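Local coordinates for putative D-tyrosyl-tRNA(Tyr) deacylase 2 (Leishmania major, PDB 1TC5), which probably hydrolyses D-tyrosyl-tRNA(Tyr) to D-tyrosine and free tRNA, which may protect the cell against harmful D-tyrosine, at residues 38-50 / 115-129. Numbering follows the deposited sequence.
Sequences VMVYIAFLSDRDS and QLVAKDVGAALYDRF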
loop_
_atom_site.group_PDB
_atom_site.type_symbol
_atom_site.label_atom_id
_atom_site.label_comp_id
_atom_site.label_asym_id
_atom_site.label_seq_id
_atom_site.Cartn_x
_atom_site.Cartn_y
_atom_site.Cartn_z
ATOM N N VAL A 38 12.441 1.600 0.453
ATOM C CA VAL A 38 11.205 0.968 0.916
ATOM C C VAL A 38 10.275 1.960 1.620
ATOM O O VAL A 38 10.715 2.753 2.468
ATOM C CB VAL A 38 11.532 -0.191 1.856
ATOM C CG1 VAL A 38 10.252 -0.771 2.481
ATOM C CG2 VAL A 38 12.345 -1.262 1.119
ATOM N N MET A 39 8.998 1.925 1.241
ATOM C CA MET A 39 7.938 2.647 1.939
ATOM C C MET A 39 7.228 1.702 2.907
ATOM O O MET A 39 6.709 0.644 2.507
ATOM C CB MET A 39 6.933 3.250 0.970
ATOM C CG MET A 39 5.860 4.101 1.672
ATOM S SD MET A 39 4.855 5.116 0.616
ATOM C CE MET A 39 3.868 3.798 -0.152
ATOM N N VAL A 40 7.198 2.120 4.170
ATOM C CA VAL A 40 6.691 1.324 5.278
ATOM C C VAL A 40 5.434 2.000 5.792
ATOM O O VAL A 40 5.500 3.163 6.184
ATOM C CB VAL A 40 7.735 1.301 6.431
ATOM C CG1 VAL A 40 7.240 0.527 7.641
ATOM C CG2 VAL A 40 9.077 0.744 5.951
ATOM N N TYR A 41 4.308 1.293 5.767
ATOM C CA TYR A 41 3.108 1.658 6.515
ATOM C C TYR A 41 3.069 0.870 7.836
ATOM O O TYR A 41 3.234 -0.332 7.838
ATOM C CB TYR A 41 1.849 1.316 5.721
ATOM C CG TYR A 41 1.550 2.071 4.440
ATOM C CD1 TYR A 41 2.315 3.130 4.012
ATOM C CD2 TYR A 41 0.451 1.703 3.646
ATOM C CE1 TYR A 41 2.015 3.809 2.813
ATOM C CE2 TYR A 41 0.142 2.366 2.473
ATOM C CZ TYR A 41 0.925 3.431 2.054
ATOM O OH TYR A 41 0.633 4.107 0.878
ATOM N N ILE A 42 2.812 1.539 8.961
ATOM C CA ILE A 42 2.902 0.881 10.247
ATOM C C ILE A 42 1.696 1.148 11.168
ATOM O O ILE A 42 1.199 2.265 11.286
ATOM C CB ILE A 42 4.254 1.285 10.945
ATOM C CG1 ILE A 42 4.490 0.495 12.233
ATOM C CG2 ILE A 42 4.349 2.796 11.181
ATOM C CD1 ILE A 42 5.976 0.507 12.625
ATOM N N ALA A 43 1.280 0.095 11.849
ATOM C CA ALA A 43 0.206 0.146 12.830
ATOM C C ALA A 43 0.616 -0.700 14.006
ATOM O O ALA A 43 1.280 -1.724 13.839
ATOM C CB ALA A 43 -1.051 -0.420 12.254
ATOM N N PHE A 44 0.194 -0.259 15.185
ATOM C CA PHE A 44 0.471 -0.908 16.432
ATOM C C PHE A 44 -0.854 -1.383 16.995
ATOM O O PHE A 44 -1.728 -0.582 17.303
ATOM C CB PHE A 44 1.203 0.044 17.413
ATOM C CG PHE A 44 2.503 0.566 16.873
ATOM C CD1 PHE A 44 3.640 -0.214 16.900
ATOM C CD2 PHE A 44 2.589 1.832 16.340
ATOM C CE1 PHE A 44 4.834 0.246 16.386
ATOM C CE2 PHE A 44 3.787 2.293 15.811
ATOM C CZ PHE A 44 4.902 1.497 15.831
ATOM N N LEU A 45 -0.955 -2.706 17.158
ATOM C CA LEU A 45 -2.202 -3.398 17.438
ATOM C C LEU A 45 -2.134 -4.122 18.769
ATOM O O LEU A 45 -1.042 -4.443 19.243
ATOM C CB LEU A 45 -2.487 -4.408 16.331
ATOM C CG LEU A 45 -2.370 -3.791 14.924
ATOM C CD1 LEU A 45 -2.796 -4.818 13.867
ATOM C CD2 LEU A 45 -3.166 -2.480 14.796
ATOM N N SER A 46 -3.302 -4.386 19.355
ATOM C CA SER A 46 -3.385 -4.907 20.700
ATOM C C SER A 46 -4.701 -5.645 21.002
ATOM O O SER A 46 -5.773 -5.268 20.510
ATOM C CB SER A 46 -3.224 -3.746 21.681
ATOM O OG SER A 46 -2.914 -4.212 22.969
ATOM N N ASP A 47 -4.600 -6.699 21.816
ATOM C CA ASP A 47 -5.764 -7.256 22.522
ATOM C C ASP A 47 -6.006 -6.406 23.769
ATOM O O ASP A 47 -5.119 -5.663 24.213
ATOM C CB ASP A 47 -5.546 -8.711 22.990
ATOM C CG ASP A 47 -4.866 -9.581 21.954
ATOM O OD1 ASP A 47 -5.570 -10.080 21.045
ATOM O OD2 ASP A 47 -3.634 -9.834 21.988
ATOM N N ARG A 48 -7.196 -6.544 24.352
ATOM C CA ARG A 48 -7.486 -5.952 25.649
ATOM C C ARG A 48 -6.523 -6.437 26.727
ATOM O O ARG A 48 -6.109 -5.655 27.584
ATOM N N ASP A 49 -6.153 -7.718 26.670
ATOM C CA ASP A 49 -5.288 -8.328 27.674
ATOM C C ASP A 49 -3.889 -8.657 27.172
ATOM O O ASP A 49 -3.269 -9.614 27.644
ATOM N N SER A 50 -3.381 -7.864 26.230
ATOM C CA SER A 50 -2.033 -8.079 25.678
ATOM C C SER A 50 -0.991 -7.216 26.420
ATOM O O SER A 50 -1.279 -6.073 26.798
ATOM C CB SER A 50 -2.009 -7.811 24.170
ATOM O OG SER A 50 -2.336 -6.470 23.863
ATOM N N GLN A 115 -8.849 -3.074 17.674
ATOM C CA GLN A 115 -7.491 -3.637 17.791
ATOM C C GLN A 115 -6.398 -2.546 17.845
ATOM O O GLN A 115 -5.231 -2.866 18.086
ATOM C CB GLN A 115 -7.133 -4.536 16.579
ATOM C CG GLN A 115 -7.614 -5.983 16.545
ATOM C CD GLN A 115 -7.014 -6.776 15.330
ATOM O OE1 GLN A 115 -6.587 -7.921 15.510
ATOM N NE2 GLN A 115 -6.968 -6.154 14.108
ATOM N N LEU A 116 -6.736 -1.287 17.550
ATOM C CA LEU A 116 -5.738 -0.221 17.502
ATOM C C LEU A 116 -5.361 0.209 18.923
ATOM O O LEU A 116 -6.230 0.419 19.782
ATOM C CB LEU A 116 -6.232 0.991 16.696
ATOM C CG LEU A 116 -6.147 0.924 15.167
ATOM C CD1 LEU A 116 -6.844 -0.331 14.643
ATOM C CD2 LEU A 116 -6.739 2.185 14.513
ATOM N N VAL A 117 -4.067 0.324 19.187
ATOM C CA VAL A 117 -3.591 0.878 20.466
ATOM C C VAL A 117 -4.105 2.296 20.594
ATOM O O VAL A 117 -4.384 2.955 19.590
ATOM C CB VAL A 117 -1.999 0.920 20.597
ATOM C CG1 VAL A 117 -1.398 -0.459 20.647
ATOM C CG2 VAL A 117 -1.357 1.762 19.503
ATOM N N ALA A 118 -4.240 2.754 21.832
ATOM C CA ALA A 118 -4.607 4.132 22.141
ATOM C C ALA A 118 -3.648 5.126 21.471
ATOM O O ALA A 118 -2.518 4.775 21.100
ATOM C CB ALA A 118 -4.609 4.319 23.638
ATOM N N LYS A 119 -4.127 6.351 21.302
ATOM C CA LYS A 119 -3.425 7.386 20.585
ATOM C C LYS A 119 -2.034 7.662 21.157
ATOM O O LYS A 119 -1.063 7.700 20.427
ATOM C CB LYS A 119 -4.266 8.668 20.603
ATOM C CG LYS A 119 -3.798 9.775 19.675
ATOM C CD LYS A 119 -4.762 10.974 19.749
ATOM C CE LYS A 119 -4.603 11.924 18.542
ATOM N NZ LYS A 119 -4.344 13.362 18.948
ATOM N N ASP A 120 -1.948 7.860 22.458
ATOM C CA ASP A 120 -0.687 8.269 23.089
ATOM C C ASP A 120 0.326 7.126 23.150
ATOM O O ASP A 120 1.522 7.341 23.069
ATOM C CB ASP A 120 -0.944 8.818 24.500
ATOM C CG ASP A 120 -1.583 10.220 24.484
ATOM O OD1 ASP A 120 -1.813 10.790 23.379
ATOM O OD2 ASP A 120 -1.879 10.831 25.532
ATOM N N VAL A 121 -0.178 5.909 23.266
ATOM C CA VAL A 121 0.631 4.713 23.224
ATOM C C VAL A 121 1.218 4.541 21.829
ATOM O O VAL A 121 2.393 4.238 21.685
ATOM C CB VAL A 121 -0.228 3.451 23.588
ATOM C CG1 VAL A 121 0.591 2.175 23.446
ATOM C CG2 VAL A 121 -0.776 3.575 25.002
ATOM N N GLY A 122 0.379 4.735 20.813
ATOM C CA GLY A 122 0.788 4.640 19.424
ATOM C C GLY A 122 1.770 5.739 19.036
ATOM O O GLY A 122 2.698 5.493 18.285
ATOM N N ALA A 123 1.547 6.949 19.533
ATOM C CA ALA A 123 2.459 8.056 19.309
ATOM C C ALA A 123 3.857 7.731 19.853
ATOM O O ALA A 123 4.865 7.997 19.201
ATOM C CB ALA A 123 1.913 9.350 19.985
ATOM N N ALA A 124 3.896 7.165 21.058
ATOM C CA ALA A 124 5.154 6.821 21.723
ATOM C C ALA A 124 5.887 5.698 21.007
ATOM O O ALA A 124 7.091 5.789 20.788
ATOM C CB ALA A 124 4.903 6.425 23.164
ATOM N N LEU A 125 5.154 4.651 20.645
ATOM C CA LEU A 125 5.742 3.518 19.924
ATOM C C LEU A 125 6.242 3.964 18.547
ATOM O O LEU A 125 7.312 3.550 18.104
ATOM C CB LEU A 125 4.740 2.365 19.793
ATOM C CG LEU A 125 4.346 1.632 21.097
ATOM C CD1 LEU A 125 3.134 0.761 20.877
ATOM C CD2 LEU A 125 5.494 0.782 21.592
ATOM N N TYR A 126 5.470 4.819 17.889
ATOM C CA TYR A 126 5.796 5.285 16.534
ATOM C C TYR A 126 7.074 6.109 16.549
ATOM O O TYR A 126 7.975 5.929 15.721
ATOM C CB TYR A 126 4.685 6.165 15.968
ATOM C CG TYR A 126 5.026 6.793 14.635
ATOM C CD1 TYR A 126 5.108 6.015 13.480
ATOM C CD2 TYR A 126 5.263 8.149 14.524
ATOM C CE1 TYR A 126 5.446 6.571 12.253
ATOM C CE2 TYR A 126 5.584 8.712 13.299
ATOM C CZ TYR A 126 5.672 7.924 12.167
ATOM O OH TYR A 126 5.979 8.491 10.934
ATOM N N ASP A 127 7.114 7.037 17.483
ATOM C CA ASP A 127 8.294 7.853 17.692
ATOM C C ASP A 127 9.539 7.005 17.996
ATOM O O ASP A 127 10.621 7.250 17.460
ATOM C CB ASP A 127 8.020 8.830 18.828
ATOM C CG ASP A 127 9.100 9.857 18.975
ATOM O OD1 ASP A 127 9.207 10.712 18.074
ATOM O OD2 ASP A 127 9.880 9.886 19.951
ATOM N N ARG A 128 9.368 6.006 18.859
ATOM C CA ARG A 128 10.477 5.148 19.280
ATOM C C ARG A 128 10.940 4.296 18.121
ATOM O O ARG A 128 12.132 4.128 17.900
ATOM C CB ARG A 128 10.039 4.293 20.468
ATOM C CG ARG A 128 11.152 3.643 21.242
ATOM C CD ARG A 128 11.896 4.593 22.149
ATOM N NE ARG A 128 13.037 3.948 22.805
ATOM C CZ ARG A 128 14.205 4.539 23.070
ATOM N NH1 ARG A 128 14.438 5.811 22.745
ATOM N NH2 ARG A 128 15.156 3.847 23.675
ATOM N N PHE A 129 9.986 3.801 17.351
ATOM C CA PHE A 129 10.274 2.988 16.188
ATOM C C PHE A 129 11.031 3.764 15.105
ATOM O O PHE A 129 11.966 3.230 14.519
ATOM C CB PHE A 129 8.980 2.415 15.614
ATOM C CG PHE A 129 9.175 1.611 14.375
ATOM C CD1 PHE A 129 9.461 0.249 14.460
ATOM C CD2 PHE A 129 9.067 2.206 13.121
ATOM C CE1 PHE A 129 9.631 -0.513 13.313
ATOM C CE2 PHE A 129 9.225 1.438 11.949
ATOM C CZ PHE A 129 9.524 0.086 12.056
#
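Helix 119-129 lies across one face of strand 38-45 in the mixed sheet, and the chain leading into the helix is stitched to the strand's C-terminal end, where F44 and S46 meet Q115 and V117. V117 N gives a nearly straight bond to F44 O (3.1 Å). S46 N returns one to Q115 O at 2.8 Å, more bent at 144°. Together they bridge L45 to L116, and L45 CA also brings its hydrogen towards Q115 O. The V117 methyls lie close to the strand: CG2 packs on F44 CB at 3.7 Å, while CG1 reaches S46 CB.

Beyond this bridge the contact is apolar. F44, its CG anti to the carbonyl carbon (chi1 -59°), lays its broad flat ring along the helix. L125 CB sits over the centre of one ring face, 3.8 Å from the centroid, a CH-pi contact; F129 CB meets the ring edge, and F44 CE2 comes against Y126 CA. Glycine suits position 122 because a CB there would crowd V117 CG2. I42 fits because it branches: I42 CG2 touches the edge of the Y126 ring at Y126 CD1 (4.0 Å), whereas I42 CD1, carried on a CG1 anti to the backbone N (chi1 -173°), points at the F129 face, 3.4 Å from its centroid. The Y126 hydroxyl is satisfied by G172 O, and F129 also packs on L58 and V62 of helix 55-67. This is the layered alpha/beta packing of a helix against a sheet, its aliphatic and aromatic side chains interleaved in the buried core of a DTD-family subunit.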